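SsfS6 (Streptomyces sp. SF2575, PDB 4FZR) belongs to the GT-B clan of glycosyltransferase-like proteins, related to the erythromycin biosynthesis protein CIII family, and is built from two Rossmann-like domains. Local coordinates at residues P34-L39 with H44-A49; M205-Y210 with T312-L317. All blocks are in the same frame, centred on the assembly; numbering follows the deposited sequence. Where two conformers were deposited one is given.

Contact 1: residues P34-L39 with H44-A49; sequences PLSWAL and HEVLVA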
loop_
_atom_site.group_PDB
_atom_site.type_symbol
_atom_site.label_atom_id
_atom_site.label_comp_id
_atom_site.label_asym_id
_atom_site.label_seq_id
_atom_site.Cartn_x
_atom_site.Cartn_y
_atom_site.Cartn_z
ATOM N N PRO A 34 -4.357 1.544 -6.005
ATOM C CA PRO A 34 -4.090 0.160 -6.424
ATOM C C PRO A 34 -3.237 0.041 -7.693
ATOM O O PRO A 34 -2.416 -0.871 -7.781
ATOM C CB PRO A 34 -5.496 -0.413 -6.643
ATOM C CG PRO A 34 -6.377 0.425 -5.769
ATOM C CD PRO A 34 -5.802 1.803 -5.878
ATOM N N LEU A 35 -3.422 0.938 -8.655
ATOM C CA LEU A 35 -2.591 0.923 -9.854
ATOM C C LEU A 35 -1.159 1.319 -9.502
ATOM O O LEU A 35 -0.200 0.775 -10.054
ATOM C CB LEU A 35 -3.154 1.866 -10.920
ATOM C CG LEU A 35 -2.409 1.879 -12.260
ATOM C CD1 LEU A 35 -2.231 0.472 -12.817
ATOM C CD2 LEU A 35 -3.137 2.758 -13.269
ATOM N N SER A 36 -1.023 2.262 -8.572
ATOM C CA SER A 36 0.284 2.734 -8.122
ATOM C C SER A 36 1.074 1.621 -7.450
ATOM O O SER A 36 2.280 1.495 -7.652
ATOM C CB SER A 36 0.124 3.894 -7.139
ATOM O OG SER A 36 -0.231 5.091 -7.808
ATOM N N TRP A 37 0.390 0.825 -6.637
ATOM C CA TRP A 37 1.029 -0.307 -5.978
ATOM C C TRP A 37 1.280 -1.463 -6.949
ATOM O O TRP A 37 2.191 -2.266 -6.742
ATOM C CB TRP A 37 0.195 -0.785 -4.787
ATOM C CG TRP A 37 0.750 -0.328 -3.472
ATOM C CD1 TRP A 37 0.186 0.567 -2.606
ATOM C CD2 TRP A 37 1.991 -0.734 -2.878
ATOM N NE1 TRP A 37 0.996 0.736 -1.507
ATOM C CE2 TRP A 37 2.109 -0.051 -1.650
ATOM C CE3 TRP A 37 3.010 -1.613 -3.265
ATOM C CZ2 TRP A 37 3.207 -0.218 -0.804
ATOM C CZ3 TRP A 37 4.100 -1.780 -2.421
ATOM C CH2 TRP A 37 4.189 -1.084 -1.206
ATOM N N ALA A 38 0.463 -1.550 -7.995
ATOM C CA ALA A 38 0.643 -2.570 -9.021
ATOM C C ALA A 38 1.944 -2.301 -9.768
ATOM O O ALA A 38 2.685 -3.226 -10.105
ATOM C CB ALA A 38 -0.536 -2.572 -9.988
ATOM N N LEU A 39 2.214 -1.026 -10.021
ATOM C CA LEU A 39 3.463 -0.615 -10.649
ATOM C C LEU A 39 4.642 -0.940 -9.742
ATOM O O LEU A 39 5.635 -1.525 -10.176
ATOM C CB LEU A 39 3.437 0.884 -10.953
ATOM C CG LEU A 39 2.422 1.331 -12.008
ATOM C CD1 LEU A 39 2.334 2.855 -12.079
ATOM C CD2 LEU A 39 2.768 0.744 -13.372
ATOM N N HIS A 44 8.752 -1.206 -10.451
ATOM C CA HIS A 44 8.905 0.176 -10.899
ATOM C C HIS A 44 8.982 1.145 -9.719
ATOM O O HIS A 44 8.640 0.796 -8.590
ATOM C CB HIS A 44 7.763 0.550 -11.846
ATOM C CG HIS A 44 7.576 -0.430 -12.962
ATOM N ND1 HIS A 44 8.545 -0.671 -13.911
ATOM C CD2 HIS A 44 6.539 -1.247 -13.267
ATOM C CE1 HIS A 44 8.111 -1.587 -14.758
ATOM N NE2 HIS A 44 6.896 -1.952 -14.391
ATOM N N GLU A 45 9.464 2.353 -9.987
ATOM C CA GLU A 45 9.597 3.367 -8.952
ATOM C C GLU A 45 8.441 4.358 -9.047
ATOM O O GLU A 45 8.141 4.865 -10.129
ATOM C CB GLU A 45 10.931 4.093 -9.101
ATOM C CG GLU A 45 11.307 4.922 -7.894
ATOM C CD GLU A 45 12.767 5.338 -7.904
ATOM O OE1 GLU A 45 13.569 4.688 -8.611
ATOM O OE2 GLU A 45 13.110 6.316 -7.204
ATOM N N VAL A 46 7.796 4.638 -7.917
ATOM C CA VAL A 46 6.594 5.467 -7.914
ATOM C C VAL A 46 6.690 6.626 -6.926
ATOM O O VAL A 46 7.182 6.473 -5.809
ATOM C CB VAL A 46 5.335 4.626 -7.588
ATOM C CG1 VAL A 46 4.140 5.525 -7.283
ATOM C CG2 VAL A 46 5.017 3.679 -8.736
ATOM N N LEU A 47 6.219 7.791 -7.356
ATOM C CA LEU A 47 6.108 8.946 -6.480
ATOM C C LEU A 47 4.760 9.620 -6.726
ATOM O O LEU A 47 4.466 10.052 -7.843
ATOM C CB LEU A 47 7.254 9.928 -6.736
ATOM C CG LEU A 47 7.292 11.185 -5.859
ATOM C CD1 LEU A 47 7.366 10.830 -4.385
ATOM C CD2 LEU A 47 8.467 12.064 -6.244
ATOM N N VAL A 48 3.934 9.691 -5.689
ATOM C CA VAL A 48 2.622 10.318 -5.813
ATOM C C VAL A 48 2.710 11.790 -5.431
ATOM O O VAL A 48 3.083 12.129 -4.307
ATOM C CB VAL A 48 1.569 9.622 -4.936
ATOM C CG1 VAL A 48 0.211 10.300 -5.098
ATOM C CG2 VAL A 48 1.486 8.147 -5.293
ATOM N N ALA A 49 2.377 12.659 -6.380
ATOM C CA ALA A 49 2.448 14.096 -6.161
ATOM C C ALA A 49 1.043 14.688 -6.078
ATOM O O ALA A 49 0.214 14.467 -6.961
ATOM C CB ALA A 49 3.249 14.758 -7.275
#

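Contact 2: residues M205-Y210 with T312-L317; sequences MRYVPY and TTLTCL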
loop_
_atom_site.group_PDB
_atom_site.type_symbol
_atom_site.label_atom_id
_atom_site.label_comp_id
_atom_site.label_asym_id
_atom_site.label_seq_id
_atom_site.Cartn_x
_atom_site.Cartn_y
_atom_site.Cartn_z
HETATM N N MSE A 205 -10.504 -1.941 -17.232
HETATM C CA MSE A 205 -9.750 -2.418 -16.080
HETATM C C MSE A 205 -10.688 -2.688 -14.910
HETATM O O MSE A 205 -11.621 -1.929 -14.660
HETATM C CB MSE A 205 -8.698 -1.395 -15.648
HETATM C CG MSE A 205 -7.749 -1.931 -14.570
HETATM SE SE MSE A 205 -6.865 -0.574 -13.464
HETATM C CE MSE A 205 -5.501 0.037 -14.655
ATOM N N ARG A 206 -10.432 -3.777 -14.195
ATOM C CA ARG A 206 -11.214 -4.131 -13.018
ATOM C C ARG A 206 -10.925 -3.154 -11.880
ATOM O O ARG A 206 -9.768 -2.869 -11.579
ATOM C CB ARG A 206 -10.872 -5.555 -12.581
ATOM C CG ARG A 206 -11.630 -6.041 -11.361
ATOM C CD ARG A 206 -11.148 -7.421 -10.946
ATOM N NE ARG A 206 -11.695 -7.834 -9.658
ATOM C CZ ARG A 206 -11.423 -8.995 -9.070
ATOM N NH1 ARG A 206 -10.613 -9.866 -9.654
ATOM N NH2 ARG A 206 -11.965 -9.290 -7.896
ATOM N N TYR A 207 -11.981 -2.640 -11.257
ATOM C CA TYR A 207 -11.837 -1.694 -10.162
ATOM C C TYR A 207 -11.540 -2.421 -8.863
ATOM O O TYR A 207 -12.388 -3.145 -8.343
ATOM C CB TYR A 207 -13.108 -0.871 -9.999
ATOM C CG TYR A 207 -13.043 0.145 -8.885
ATOM C CD1 TYR A 207 -12.457 1.388 -9.089
ATOM C CD2 TYR A 207 -13.577 -0.133 -7.633
ATOM C CE1 TYR A 207 -12.403 2.327 -8.076
ATOM C CE2 TYR A 207 -13.531 0.801 -6.614
ATOM C CZ TYR A 207 -12.942 2.029 -6.841
ATOM O OH TYR A 207 -12.888 2.964 -5.832
ATOM N N VAL A 208 -10.329 -2.235 -8.350
ATOM C CA VAL A 208 -9.961 -2.775 -7.049
ATOM C C VAL A 208 -10.176 -1.676 -6.008
ATOM O O VAL A 208 -9.563 -0.610 -6.088
ATOM C CB VAL A 208 -8.502 -3.266 -7.031
ATOM C CG1 VAL A 208 -8.084 -3.666 -5.618
ATOM C CG2 VAL A 208 -8.324 -4.434 -8.001
ATOM N N PRO A 209 -11.073 -1.920 -5.041
ATOM C CA PRO A 209 -11.408 -0.866 -4.075
ATOM C C PRO A 209 -10.259 -0.499 -3.139
ATOM O O PRO A 209 -9.589 -1.385 -2.599
ATOM C CB PRO A 209 -12.561 -1.479 -3.266
ATOM C CG PRO A 209 -13.077 -2.612 -4.098
ATOM C CD PRO A 209 -11.903 -3.123 -4.859
ATOM N N TYR A 210 -10.027 0.799 -2.964
ATOM C CA TYR A 210 -9.221 1.272 -1.851
ATOM C C TYR A 210 -9.905 2.447 -1.163
ATOM O O TYR A 210 -9.986 3.545 -1.712
ATOM C CB TYR A 210 -7.815 1.680 -2.289
ATOM C CG TYR A 210 -6.986 2.162 -1.121
ATOM C CD1 TYR A 210 -6.513 1.267 -0.167
ATOM C CD2 TYR A 210 -6.701 3.510 -0.953
ATOM C CE1 TYR A 210 -5.772 1.700 0.912
ATOM C CE2 TYR A 210 -5.958 3.953 0.123
ATOM C CZ TYR A 210 -5.495 3.044 1.051
ATOM O OH TYR A 210 -4.758 3.480 2.126
ATOM N N THR A 312 -17.322 4.996 -3.530
ATOM C CA THR A 312 -18.315 4.202 -2.819
ATOM C C THR A 312 -19.193 3.426 -3.800
ATOM O O THR A 312 -19.501 2.255 -3.580
ATOM C CB THR A 312 -19.212 5.095 -1.944
ATOM O OG1 THR A 312 -18.399 5.954 -1.134
ATOM C CG2 THR A 312 -20.094 4.248 -1.047
ATOM N N THR A 313 -19.588 4.084 -4.886
ATOM C CA THR A 313 -20.416 3.452 -5.905
ATOM C C THR A 313 -19.706 2.242 -6.492
ATOM O O THR A 313 -20.250 1.137 -6.508
ATOM C CB THR A 313 -20.732 4.425 -7.049
ATOM O OG1 THR A 313 -21.558 5.487 -6.561
ATOM C CG2 THR A 313 -21.453 3.707 -8.184
ATOM N N LEU A 314 -18.488 2.458 -6.974
ATOM C CA LEU A 314 -17.715 1.391 -7.598
ATOM C C LEU A 314 -17.377 0.287 -6.602
ATOM O O LEU A 314 -17.298 -0.883 -6.974
ATOM C CB LEU A 314 -16.449 1.959 -8.241
ATOM C CG LEU A 314 -16.727 2.733 -9.530
ATOM C CD1 LEU A 314 -15.624 3.730 -9.807
ATOM C CD2 LEU A 314 -16.878 1.771 -10.698
ATOM N N THR A 315 -17.200 0.653 -5.335
ATOM C CA THR A 315 -16.914 -0.334 -4.301
ATOM C C THR A 315 -18.107 -1.275 -4.133
ATOM O O THR A 315 -17.952 -2.499 -4.124
ATOM C CB THR A 315 -16.593 0.325 -2.941
ATOM O OG1 THR A 315 -15.476 1.209 -3.079
ATOM C CG2 THR A 315 -16.251 -0.730 -1.899
ATOM N N CYS A 316 -19.298 -0.696 -4.003
ATOM C CA CYS A 316 -20.536 -1.467 -3.877
ATOM C C CYS A 316 -20.783 -2.354 -5.094
ATOM O O CYS A 316 -21.135 -3.524 -4.957
ATOM C CB CYS A 316 -21.723 -0.526 -3.690
ATOM S SG CYS A 316 -21.725 0.355 -2.119
ATOM N N LEU A 317 -20.611 -1.786 -6.284
ATOM C CA LEU A 317 -20.745 -2.548 -7.520
ATOM C C LEU A 317 -19.819 -3.762 -7.525
ATOM O O LEU A 317 -20.258 -4.879 -7.803
ATOM C CB LEU A 317 -20.456 -1.665 -8.743
ATOM C CG LEU A 317 -21.604 -0.822 -9.309
ATOM C CD1 LEU A 317 -21.167 -0.127 -10.593
ATOM C CD2 LEU A 317 -22.833 -1.679 -9.559
#

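Contact 1: residues P34-L39 with H44-A49
Helix 34-39 runs nearly antiparallel to strand 45-49, their short axes at 153° and 8.3 Å apart at closest approach, with Ser36 abreast of Val46 and Leu39 abreast of His44. Helix and strand form the second half of a beta-alpha-beta crossover in the Rossmann-like N-terminal domain, in which helix 33-41 leads from strand 17-21 to its parallel neighbour 45-51. The chain turns between them with a backbone bond from His44 N to Leu39 O, 3.1 Å long; the donor lies 32° out of the carbonyl plane.

Between helix and strand the side chains pack mainly through apolar groups. Val46 has CG1 anti to the backbone N (chi1 168°), which puts CG2 beside that nitrogen and against the helix, where it meets Leu39 CB at 3.9 Å and the backbone oxygen Ser36 O at 3.7 Å. A beta-branched valine suits a strand position facing a helix, being short and broad. Ser36, small enough for the close helix-strand approach, turns its hydroxyl back to the carbonyl of Leu32, just ahead of the helix, which satisfies this buried polar atom. Leu39 continues the hydrophobic layer to Leu128 of strand 126-130 and Val392 of helix 388-395.

His44 is buried as well, and its NE2 is hydrogen-bonded to Glu396 OE1 near the C-terminus. His44 CD2 lies 3.2 Å from Leu39 O, which meets the ring obliquely.

Contact 2: residues M205-Y210 with T312-L317
Tyr207 lays one face of its ring against the side of Leu314, and the two side chains cross at about a right angle. The leucine CB sits over the middle of the ring, 3.6 Å from the centroid and 14° off the ring normal, a well-centred CH-pi contact. Farther along the leucine, Leu314 CD1 stays over the same face, 3.9 Å from Tyr207 CE1. With CG of the tyrosine anti to its backbone nitrogen (chi1 -180°), the ring extends from the loop to the helix; a flat aromatic offers the breadth to receive both the root and one branch of a leucine.

Next to it Thr315 meets Tyr207 obliquely, its OG1 4.1 Å from CE2 of the ring. The threonine also faces Pro209, whose CB is 4.0 Å from Thr315 CG2. Proline fits here as a compact, rigid apolar ring where the two backbones come closest. The threonine hydroxyl serves two polar partners, Gly311 O one turn back and ND2 of Asn211, the residue after segment 205-210, so a buried oxygen joins helix to loop.

This is interdomain packing in a GT-B fold: segment 205-210 follows strand 203-204, outermost in the N-terminal sheet within this chain, whereas helix 310-318 follows strand 303-306 of the C-terminal one. Helix 370-382 adds Met382 beside Tyr207, and Leu154, from a loop of the N-terminal domain, touches Leu314.

Both contacts are buried, but the centre of contact 1 lies about 17 Å, and that of contact 2 about 9 Å, from the centre of the chain, the two centres being 18 Å apart. Contact 1 joins neighbouring elements of one domain, close in sequence, through a backbone bond and small aliphatic groups; contact 2 brings together segments 102 residues apart from the two domains, with an aromatic face as its main surface. They meet directly: Pro34 CG packs 3.4 Å from Val208 O, and Leu35 CD1 lies 3.8 Å from CE of selenomethionine Met205. Helix 388-395 borders both, and each also reaches the second subunit, where Trp37 stacks on Trp37 of that subunit and Tyr210 packs on its Gly62.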